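Local coordinates for protein L544 (Acanthamoeba polyphaga mimivirus, PDB 4AMQ) that probably acts as a nucleotidyl transferase of the virion and binds two manganese ions in its nucleotidyltransferase domain, at residues A[65-70]-A[210-215]; A[100-105]-A[200-205]; A[61-66]-A[276-281]. All blocks are in the same frame, centred on the assembly; numbering follows the deposited sequence.

In the fold
Contacts 1 and 2 lie in one mixed sheet of the nucleotidyltransferase domain. Their strands 209-217 and 196-204 are direct neighbours, and the contacts are about 9 Å apart, centre to centre. Contact 1 is a parallel pair with three aspartates around manganese on one face and apolar side chains on the other. Contact 2 is antiparallel, has a bulge and lacks the metal carboxylates. Contact 3 shares Thr65 and Asp66 with contact 1, but joins a loop to the helical domain. It uses one direct hydrogen bond, two bridging waters and apolar packing in place of regular strand pairing. All three are partly buried, and none is purely surface; contact 1 lies nearest the chain centre.

Contact 1: residues A[65-70]-A[210-215]; sequences TDIDIV and IGFDIA. With MN (manganese (II) ion), chain C; MN (manganese (II) ion), chain B.
Asp68 and Asp213 sit side by side on paired parallel strands and turn their carboxylates to the same manganese ion. Asp213 OD2 binds it at 2.6 Å and Asp68 OD1 at 2.3 Å. Asp66 OD2 is the third protein ligand, at 2.2 Å. Asp66 OD1 reaches the second manganese at 2.4 Å and Asp68 OD2 at 2.6 Å, so both residues bridge the pair of ions. Asp66 has CG between its backbone N and carbonyl carbon (chi1 66°), where Thr65 OG1 donates to the anti lone pair of OD1.

The opposite face is apolar. Ile67 and Phe212 lie alongside each other and point the same way. Ile67 CB stands over the Phe212 ring, 4.0 Å from its centroid, while Ile67 CD1 covers the rim of a face. Ile69 CB meets Ile214 CD1 at 3.7 Å. Four backbone bonds join the strands, among them Ile67 N to Gly211 O, and water 1 links Thr65 O to Gly211 N. Strand 51-54 flanks 66-72, strand 196-204 flanks 209-217, and helix 28-42 packs on the apolar face through Ile34, Ile38 and Ile42 against Phe212.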
loop_
_atom_site.group_PDB
_atom_site.type_symbol
_atom_site.label_atom_id
_atom_site.label_comp_id
_atom_site.label_asym_id
_atom_site.label_seq_id
_atom_site.Cartn_x
_atom_site.Cartn_y
_atom_site.Cartn_z
ATOM N N THR A 65 -1.152 -6.967 -7.899
ATOM C CA THR A 65 -1.117 -5.639 -7.298
ATOM C C THR A 65 0.208 -5.407 -6.584
ATOM O O THR A 65 0.946 -4.476 -6.909
ATOM C CB THR A 65 -2.271 -5.439 -6.307
ATOM O OG1 THR A 65 -2.252 -6.487 -5.328
ATOM C CG2 THR A 65 -3.601 -5.461 -7.038
ATOM N N ASP A 66 0.507 -6.263 -5.614
ATOM C CA ASP A 66 1.761 -6.179 -4.887
ATOM C C ASP A 66 2.132 -7.537 -4.303
ATOM O O ASP A 66 1.370 -8.499 -4.411
ATOM C CB ASP A 66 1.661 -5.140 -3.772
ATOM C CG ASP A 66 0.670 -5.539 -2.697
ATOM O OD1 ASP A 66 -0.477 -5.891 -3.038
ATOM O OD2 ASP A 66 1.042 -5.513 -1.508
ATOM N N ILE A 67 3.305 -7.613 -3.687
ATOM C CA ILE A 67 3.743 -8.839 -3.032
ATOM C C ILE A 67 4.005 -8.594 -1.548
ATOM O O ILE A 67 4.759 -7.691 -1.184
ATOM C CB ILE A 67 5.005 -9.440 -3.699
ATOM C CG1 ILE A 67 4.675 -10.017 -5.080
ATOM C CG2 ILE A 67 5.609 -10.527 -2.821
ATOM C CD1 ILE A 67 4.436 -8.976 -6.157
ATOM N N ASP A 68 3.354 -9.391 -0.703
ATOM C CA ASP A 68 3.537 -9.329 0.743
ATOM C C ASP A 68 4.252 -10.586 1.214
ATOM O O ASP A 68 3.838 -11.703 0.891
ATOM C CB ASP A 68 2.185 -9.223 1.459
ATOM C CG ASP A 68 1.430 -7.958 1.098
ATOM O OD1 ASP A 68 2.085 -6.948 0.768
ATOM O OD2 ASP A 68 0.180 -7.978 1.143
ATOM N N ILE A 69 5.325 -10.409 1.976
ATOM C CA ILE A 69 6.087 -11.554 2.461
ATOM C C ILE A 69 6.513 -11.411 3.916
ATOM O O ILE A 69 6.898 -10.321 4.356
ATOM C CB ILE A 69 7.330 -11.808 1.581
ATOM C CG1 ILE A 69 6.893 -12.273 0.195
ATOM C CG2 ILE A 69 8.248 -12.840 2.208
ATOM C CD1 ILE A 69 8.025 -12.729 -0.680
ATOM N N VAL A 70 6.424 -12.513 4.660
ATOM C CA VAL A 70 6.970 -12.575 6.008
ATOM C C VAL A 70 8.307 -13.314 5.959
ATOM O O VAL A 70 8.386 -14.440 5.468
ATOM C CB VAL A 70 6.004 -13.276 6.990
ATOM C CG1 VAL A 70 6.692 -13.551 8.328
ATOM C CG2 VAL A 70 4.753 -12.435 7.195
ATOM N N ILE A 210 6.475 -2.347 -8.882
ATOM C CA ILE A 210 5.526 -3.125 -8.094
ATOM C C ILE A 210 5.993 -3.143 -6.642
ATOM O O ILE A 210 7.181 -3.293 -6.367
ATOM C CB ILE A 210 5.428 -4.570 -8.623
ATOM C CG1 ILE A 210 4.910 -4.567 -10.059
ATOM C CG2 ILE A 210 4.521 -5.411 -7.747
ATOM C CD1 ILE A 210 3.529 -3.966 -10.194
ATOM N N GLY A 211 5.062 -2.970 -5.714
ATOM C CA GLY A 211 5.402 -2.953 -4.305
ATOM C C GLY A 211 5.723 -4.337 -3.770
ATOM O O GLY A 211 5.007 -5.299 -4.030
ATOM N N PHE A 212 6.828 -4.434 -3.041
ATOM C CA PHE A 212 7.173 -5.639 -2.304
ATOM C C PHE A 212 7.317 -5.249 -0.840
ATOM O O PHE A 212 8.228 -4.503 -0.482
ATOM C CB PHE A 212 8.493 -6.234 -2.813
ATOM C CG PHE A 212 8.365 -7.005 -4.100
ATOM C CD1 PHE A 212 8.148 -6.351 -5.301
ATOM C CD2 PHE A 212 8.461 -8.388 -4.107
ATOM C CE1 PHE A 212 8.030 -7.065 -6.486
ATOM C CE2 PHE A 212 8.347 -9.105 -5.289
ATOM C CZ PHE A 212 8.131 -8.442 -6.478
ATOM N N ASP A 213 6.406 -5.735 -0.002
ATOM C CA ASP A 213 6.488 -5.490 1.434
ATOM C C ASP A 213 7.000 -6.731 2.161
ATOM O O ASP A 213 6.351 -7.780 2.150
ATOM C CB ASP A 213 5.124 -5.067 1.994
ATOM C CG ASP A 213 4.657 -3.720 1.455
ATOM O OD1 ASP A 213 5.513 -2.864 1.144
ATOM O OD2 ASP A 213 3.429 -3.518 1.347
ATOM N N ILE A 214 8.167 -6.606 2.789
ATOM C CA ILE A 214 8.777 -7.720 3.510
ATOM C C ILE A 214 8.804 -7.477 5.017
ATOM O O ILE A 214 9.572 -6.646 5.505
ATOM C CB ILE A 214 10.227 -7.975 3.051
ATOM C CG1 ILE A 214 10.333 -7.937 1.523
ATOM C CG2 ILE A 214 10.738 -9.299 3.620
ATOM C CD1 ILE A 214 9.397 -8.895 0.816
ATOM N N ALA A 215 7.967 -8.208 5.746
ATOM C CA ALA A 215 7.950 -8.141 7.203
ATOM C C ALA A 215 9.057 -9.019 7.769
ATOM O O ALA A 215 8.998 -10.244 7.682
ATOM C CB ALA A 215 6.603 -8.581 7.737
HETATM MN MN MN C . 1.353 -4.776 0.538
HETATM MN MN MN B . -0.915 -7.182 -1.087
HETATM O O HOH W 1 2.317 -2.292 -6.151
HETATM O O HOH W 2 -2.964 -6.443 -1.679
HETATM O O HOH W 3 0.356 -2.429 0.275
#

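Contact 2: residues A[100-105]-A[200-205]; sequences KLIYVI and QYFVKI
Gln200 holds CG beside its backbone N (chi1 -75°) and is extended beyond it, which carries its amide across to Tyr103 and Ile105. The amide crosses Tyr103 at a slant, its plane 48° from the ring. Gln200 OE1 lies at the ring edge, 3.2 Å from Tyr103 CD2. Ile105 CD1 packs on the same amide, 3.6 Å from Gln200 CD. Leu101 has CG opposite its backbone N (chi1 176°), and its CD1 sits over the centre of the Tyr201 ring. That methyl is 4.0 Å from the ring centroid, a CH-pi contact. Tyr201 OH is weakly bonded to Ile42 O. Ile102 CG1 meets the edge of the Phe202 ring, 3.8 Å from Phe202 CD2.

Lys100 and Phe202 form a hydrogen-bonded pair with N-H to O bonds both ways, while Leu101 and Tyr201 form the non-hydrogen-bonded pair next to it. Then the register slips by one. Gln200 O takes Ile102 N at 2.9 Å and, weakly, Tyr103 N at 3.4 Å, and Gln200 N returns a bond of 2.8 Å to Tyr103 O. Two residues, Ile102 and Tyr103, stand opposite the single Gln200, which is a classic beta bulge, set in the antiparallel part of the mixed sheet of the nucleotidyltransferase domain.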
loop_
_atom_site.group_PDB
_atom_site.type_symbol
_atom_site.label_atom_id
_atom_site.label_comp_id
_atom_site.label_asym_id
_atom_site.label_seq_id
_atom_site.Cartn_x
_atom_site.Cartn_y
_atom_site.Cartn_z
ATOM N N LYS A 100 14.335 -0.522 -5.585
ATOM C CA LYS A 100 14.552 0.575 -4.658
ATOM C C LYS A 100 13.912 0.257 -3.315
ATOM O O LYS A 100 12.736 -0.092 -3.246
ATOM C CB LYS A 100 13.990 1.882 -5.230
ATOM C CG LYS A 100 14.591 3.139 -4.613
ATOM C CD LYS A 100 13.974 4.407 -5.198
ATOM C CE LYS A 100 14.297 4.566 -6.678
ATOM N NZ LYS A 100 15.741 4.845 -6.921
ATOM N N LEU A 101 14.695 0.358 -2.247
ATOM C CA LEU A 101 14.149 0.250 -0.907
ATOM C C LEU A 101 13.715 1.634 -0.439
ATOM O O LEU A 101 14.549 2.456 -0.070
ATOM C CB LEU A 101 15.181 -0.342 0.053
ATOM C CG LEU A 101 14.756 -0.416 1.520
ATOM C CD1 LEU A 101 13.428 -1.143 1.665
ATOM C CD2 LEU A 101 15.834 -1.095 2.354
ATOM N N ILE A 102 12.410 1.891 -0.473
ATOM C CA ILE A 102 11.870 3.210 -0.142
ATOM C C ILE A 102 11.862 3.487 1.359
ATOM O O ILE A 102 12.360 4.514 1.812
ATOM C CB ILE A 102 10.436 3.390 -0.682
ATOM C CG1 ILE A 102 10.416 3.283 -2.209
ATOM C CG2 ILE A 102 9.867 4.730 -0.237
ATOM C CD1 ILE A 102 11.201 4.365 -2.910
ATOM N N TYR A 103 11.285 2.574 2.129
ATOM C CA TYR A 103 11.206 2.765 3.572
ATOM C C TYR A 103 11.586 1.512 4.334
ATOM O O TYR A 103 11.263 0.397 3.922
ATOM C CB TYR A 103 9.791 3.158 4.006
ATOM C CG TYR A 103 9.284 4.483 3.486
ATOM C CD1 TYR A 103 9.950 5.670 3.766
ATOM C CD2 TYR A 103 8.110 4.547 2.746
ATOM C CE1 TYR A 103 9.473 6.882 3.299
ATOM C CE2 TYR A 103 7.626 5.750 2.280
ATOM C CZ TYR A 103 8.308 6.912 2.558
ATOM O OH TYR A 103 7.815 8.104 2.090
ATOM N N VAL A 104 12.269 1.711 5.452
ATOM C CA VAL A 104 12.398 0.678 6.466
ATOM C C VAL A 104 11.568 1.130 7.656
ATOM O O VAL A 104 11.878 2.142 8.290
ATOM C CB VAL A 104 13.858 0.471 6.895
ATOM C CG1 VAL A 104 13.928 -0.480 8.080
ATOM C CG2 VAL A 104 14.681 -0.063 5.733
ATOM N N ILE A 105 10.499 0.396 7.941
ATOM C CA ILE A 105 9.582 0.784 9.004
ATOM C C ILE A 105 9.871 0.011 10.279
ATOM O O ILE A 105 9.675 -1.201 10.339
ATOM C CB ILE A 105 8.118 0.551 8.602
ATOM C CG1 ILE A 105 7.811 1.247 7.276
ATOM C CG2 ILE A 105 7.185 1.042 9.697
ATOM C CD1 ILE A 105 6.375 1.095 6.833
ATOM N N GLN A 200 9.958 -1.785 2.748
ATOM C CA GLN A 200 9.039 -1.395 1.682
ATOM C C GLN A 200 9.773 -1.124 0.377
ATOM O O GLN A 200 10.379 -0.069 0.193
ATOM C CB GLN A 200 8.195 -0.188 2.087
ATOM C CG GLN A 200 7.089 -0.532 3.074
ATOM C CD GLN A 200 6.140 0.621 3.312
ATOM O OE1 GLN A 200 6.515 1.786 3.181
ATOM N NE2 GLN A 200 4.898 0.303 3.657
ATOM N N TYR A 201 9.711 -2.093 -0.528
ATOM C CA TYR A 201 10.404 -1.998 -1.801
ATOM C C TYR A 201 9.450 -1.574 -2.908
ATOM O O TYR A 201 8.237 -1.778 -2.817
ATOM C CB TYR A 201 10.992 -3.359 -2.196
ATOM C CG TYR A 201 12.173 -3.861 -1.385
ATOM C CD1 TYR A 201 13.469 -3.464 -1.689
ATOM C CD2 TYR A 201 11.995 -4.777 -0.353
ATOM C CE1 TYR A 201 14.551 -3.939 -0.973
ATOM C CE2 TYR A 201 13.075 -5.261 0.372
ATOM C CZ TYR A 201 14.351 -4.838 0.056
ATOM O OH TYR A 201 15.432 -5.313 0.770
ATOM N N PHE A 202 10.011 -0.983 -3.954
ATOM C CA PHE A 202 9.348 -0.947 -5.246
ATOM C C PHE A 202 10.290 -1.553 -6.280
ATOM O O PHE A 202 11.473 -1.228 -6.327
ATOM C CB PHE A 202 8.876 0.465 -5.610
ATOM C CG PHE A 202 7.566 0.827 -4.978
ATOM C CD1 PHE A 202 6.371 0.501 -5.604
ATOM C CD2 PHE A 202 7.523 1.447 -3.738
ATOM C CE1 PHE A 202 5.156 0.809 -5.019
ATOM C CE2 PHE A 202 6.314 1.760 -3.147
ATOM C CZ PHE A 202 5.125 1.440 -3.790
ATOM N N VAL A 203 9.764 -2.479 -7.068
ATOM C CA VAL A 203 10.582 -3.250 -7.985
ATOM C C VAL A 203 10.012 -3.172 -9.389
ATOM O O VAL A 203 8.841 -3.455 -9.615
ATOM C CB VAL A 203 10.669 -4.733 -7.546
ATOM C CG1 VAL A 203 11.469 -5.556 -8.555
ATOM C CG2 VAL A 203 11.282 -4.840 -6.157
ATOM N N LYS A 204 10.847 -2.778 -10.337
ATOM C CA LYS A 204 10.423 -2.772 -11.722
ATOM C C LYS A 204 10.484 -4.195 -12.253
ATOM O O LYS A 204 11.554 -4.696 -12.593
ATOM C CB LYS A 204 11.305 -1.853 -12.559
ATOM C CG LYS A 204 10.740 -1.597 -13.937
ATOM C CD LYS A 204 11.752 -0.936 -14.849
ATOM C CE LYS A 204 11.172 -0.753 -16.242
ATOM N NZ LYS A 204 12.181 -0.221 -17.198
ATOM N N ILE A 205 9.333 -4.852 -12.307
ATOM C CA ILE A 205 9.282 -6.227 -12.789
ATOM C C ILE A 205 9.330 -6.245 -14.313
ATOM O O ILE A 205 10.200 -6.889 -14.904
ATOM C CB ILE A 205 8.032 -6.964 -12.286
ATOM C CG1 ILE A 205 8.071 -7.084 -10.763
ATOM C CG2 ILE A 205 7.937 -8.339 -12.922
ATOM C CD1 ILE A 205 6.866 -7.788 -10.178
#

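Contact 3: residues A[61-66]-A[276-281]; sequences IPYITD and YKQLLV. With MN (manganese (II) ion), chain B; MN (manganese (II) ion), chain C.
Gln278 reaches from helix 274-292 of the helical domain to the loop that leads into the metal-binding strand 66-72, a joint between the two domains. Its NE2 donates to Ile64 O at 2.9 Å. The bond is bent, 147° at the hydrogen, and comes in tilted from the carbonyl plane. The same NE2 lies at the edge of the Tyr63 ring, near its plane, and 3.8 Å from Tyr63 CB. Gln278 gets there with CG opposite its backbone N (chi1 -166°) and the rest of the chain extended.

One turn on, Val281 crosses Thr65 at about a right angle. Thr65 CG2 and Val281 CG2 are 4.0 Å apart, and Val281 CG1 rests near Thr65 O. Lys277 NZ meets Ile61 tip to tip, 3.9 Å from Ile61 CD1.

Further out, NE2 of Gln278 also bonds Leu24 O, and its OE1 takes Arg282 NH1, so both ends of the amide are held. Lys277 NZ makes a salt bridge with Glu270 of helix 259-272. Water 5 links Thr65 OG1 to Lys277 NZ, weakly on the lysine side. Water 4 donates to Tyr63 O at 2.9 Å and accepts from Lys277 NZ at 3.0 Å.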
loop_
_atom_site.group_PDB
_atom_site.type_symbol
_atom_site.label_atom_id
_atom_site.label_comp_id
_atom_site.label_asym_id
_atom_site.label_seq_id
_atom_site.Cartn_x
_atom_site.Cartn_y
_atom_site.Cartn_z
ATOM N N ILE A 61 -3.782 -13.914 -7.627
ATOM C CA ILE A 61 -4.808 -13.163 -8.346
ATOM C C ILE A 61 -4.298 -12.756 -9.725
ATOM O O ILE A 61 -3.123 -12.432 -9.884
ATOM C CB ILE A 61 -5.253 -11.906 -7.573
ATOM C CG1 ILE A 61 -4.073 -10.948 -7.380
ATOM C CG2 ILE A 61 -5.868 -12.289 -6.232
ATOM C CD1 ILE A 61 -4.469 -9.604 -6.817
ATOM N N PRO A 62 -5.186 -12.777 -10.731
ATOM C CA PRO A 62 -4.784 -12.528 -12.120
ATOM C C PRO A 62 -4.168 -11.144 -12.329
ATOM O O PRO A 62 -3.182 -11.023 -13.052
ATOM C CB PRO A 62 -6.098 -12.659 -12.899
ATOM C CG PRO A 62 -7.174 -12.457 -11.887
ATOM C CD PRO A 62 -6.632 -13.021 -10.609
ATOM N N TYR A 63 -4.738 -10.119 -11.703
ATOM C CA TYR A 63 -4.221 -8.766 -11.864
ATOM C C TYR A 63 -3.313 -8.375 -10.709
ATOM O O TYR A 63 -3.734 -7.676 -9.787
ATOM C CB TYR A 63 -5.365 -7.764 -12.003
ATOM C CG TYR A 63 -6.180 -7.944 -13.265
ATOM C CD1 TYR A 63 -5.763 -7.389 -14.468
ATOM C CD2 TYR A 63 -7.367 -8.667 -13.251
ATOM C CE1 TYR A 63 -6.507 -7.547 -15.624
ATOM C CE2 TYR A 63 -8.117 -8.831 -14.399
ATOM C CZ TYR A 63 -7.683 -8.270 -15.582
ATOM O OH TYR A 63 -8.428 -8.432 -16.728
ATOM N N ILE A 64 -2.063 -8.822 -10.772
ATOM C CA ILE A 64 -1.109 -8.606 -9.689
ATOM C C ILE A 64 -1.081 -7.152 -9.214
ATOM O O ILE A 64 -1.005 -6.225 -10.021
ATOM C CB ILE A 64 0.312 -9.037 -10.099
ATOM C CG1 ILE A 64 0.322 -10.519 -10.482
ATOM C CG2 ILE A 64 1.302 -8.769 -8.974
ATOM C CD1 ILE A 64 1.679 -11.029 -10.898
ATOM N N THR A 65 -1.152 -6.967 -7.899
ATOM C CA THR A 65 -1.117 -5.639 -7.298
ATOM C C THR A 65 0.208 -5.407 -6.584
ATOM O O THR A 65 0.946 -4.476 -6.909
ATOM C CB THR A 65 -2.271 -5.439 -6.307
ATOM O OG1 THR A 65 -2.252 -6.487 -5.328
ATOM C CG2 THR A 65 -3.601 -5.461 -7.038
ATOM N N ASP A 66 0.507 -6.263 -5.614
ATOM C CA ASP A 66 1.761 -6.179 -4.887
ATOM C C ASP A 66 2.132 -7.537 -4.303
ATOM O O ASP A 66 1.370 -8.499 -4.411
ATOM C CB ASP A 66 1.661 -5.140 -3.772
ATOM C CG ASP A 66 0.670 -5.539 -2.697
ATOM O OD1 ASP A 66 -0.477 -5.891 -3.038
ATOM O OD2 ASP A 66 1.042 -5.513 -1.508
ATOM N N TYR A 276 -9.760 -2.683 -12.327
ATOM C CA TYR A 276 -10.111 -1.480 -11.579
ATOM C C TYR A 276 -9.275 -1.377 -10.306
ATOM O O TYR A 276 -8.777 -0.307 -9.966
ATOM C CB TYR A 276 -11.594 -1.481 -11.208
ATOM C CG TYR A 276 -12.543 -1.384 -12.382
ATOM C CD1 TYR A 276 -12.846 -2.500 -13.145
ATOM C CD2 TYR A 276 -13.146 -0.178 -12.716
ATOM C CE1 TYR A 276 -13.713 -2.421 -14.213
ATOM C CE2 TYR A 276 -14.018 -0.091 -13.786
ATOM C CZ TYR A 276 -14.297 -1.217 -14.530
ATOM O OH TYR A 276 -15.163 -1.147 -15.596
ATOM N N LYS A 277 -9.135 -2.494 -9.600
ATOM C CA LYS A 277 -8.375 -2.517 -8.353
ATOM C C LYS A 277 -6.881 -2.337 -8.614
ATOM O O LYS A 277 -6.194 -1.640 -7.869
ATOM C CB LYS A 277 -8.644 -3.813 -7.572
ATOM C CG LYS A 277 -7.694 -4.065 -6.410
ATOM C CD LYS A 277 -8.303 -5.016 -5.379
ATOM C CE LYS A 277 -8.676 -6.366 -5.977
ATOM N NZ LYS A 277 -7.480 -7.172 -6.348
ATOM N N GLN A 278 -6.386 -2.958 -9.680
ATOM C CA GLN A 278 -4.964 -2.896 -9.997
ATOM C C GLN A 278 -4.549 -1.473 -10.363
ATOM O O GLN A 278 -3.489 -1.006 -9.959
ATOM C CB GLN A 278 -4.612 -3.869 -11.127
ATOM C CG GLN A 278 -3.114 -4.120 -11.280
ATOM C CD GLN A 278 -2.751 -4.706 -12.632
ATOM O OE1 GLN A 278 -3.023 -4.107 -13.676
ATOM N NE2 GLN A 278 -2.132 -5.880 -12.621
ATOM N N LEU A 279 -5.397 -0.788 -11.125
ATOM C CA LEU A 279 -5.136 0.597 -11.507
ATOM C C LEU A 279 -5.136 1.549 -10.312
ATOM O O LEU A 279 -4.390 2.526 -10.299
ATOM C CB LEU A 279 -6.130 1.067 -12.571
ATOM C CG LEU A 279 -5.805 0.633 -14.001
ATOM C CD1 LEU A 279 -6.922 1.037 -14.953
ATOM C CD2 LEU A 279 -4.470 1.222 -14.449
ATOM N N LEU A 280 -5.969 1.265 -9.313
ATOM C CA LEU A 280 -5.981 2.068 -8.093
ATOM C C LEU A 280 -4.666 1.908 -7.338
ATOM O O LEU A 280 -4.074 2.891 -6.887
ATOM C CB LEU A 280 -7.155 1.680 -7.187
ATOM C CG LEU A 280 -8.556 1.969 -7.731
ATOM C CD1 LEU A 280 -9.617 1.474 -6.764
ATOM C CD2 LEU A 280 -8.725 3.458 -8.010
ATOM N N VAL A 281 -4.219 0.663 -7.204
ATOM C CA VAL A 281 -2.946 0.367 -6.552
ATOM C C VAL A 281 -1.767 0.979 -7.312
ATOM O O VAL A 281 -0.801 1.450 -6.710
ATOM C CB VAL A 281 -2.722 -1.152 -6.424
ATOM C CG1 VAL A 281 -1.323 -1.437 -5.918
ATOM C CG2 VAL A 281 -3.774 -1.775 -5.503
HETATM MN MN MN B . -0.915 -7.182 -1.087
HETATM MN MN MN C . 1.353 -4.776 0.538
HETATM O O HOH W 4 -6.181 -6.329 -8.947
HETATM O O HOH W 5 -5.104 -7.094 -3.915
HETATM O O HOH W 2 -2.964 -6.443 -1.679
HETATM O O HOH W 3 0.356 -2.429 0.275
#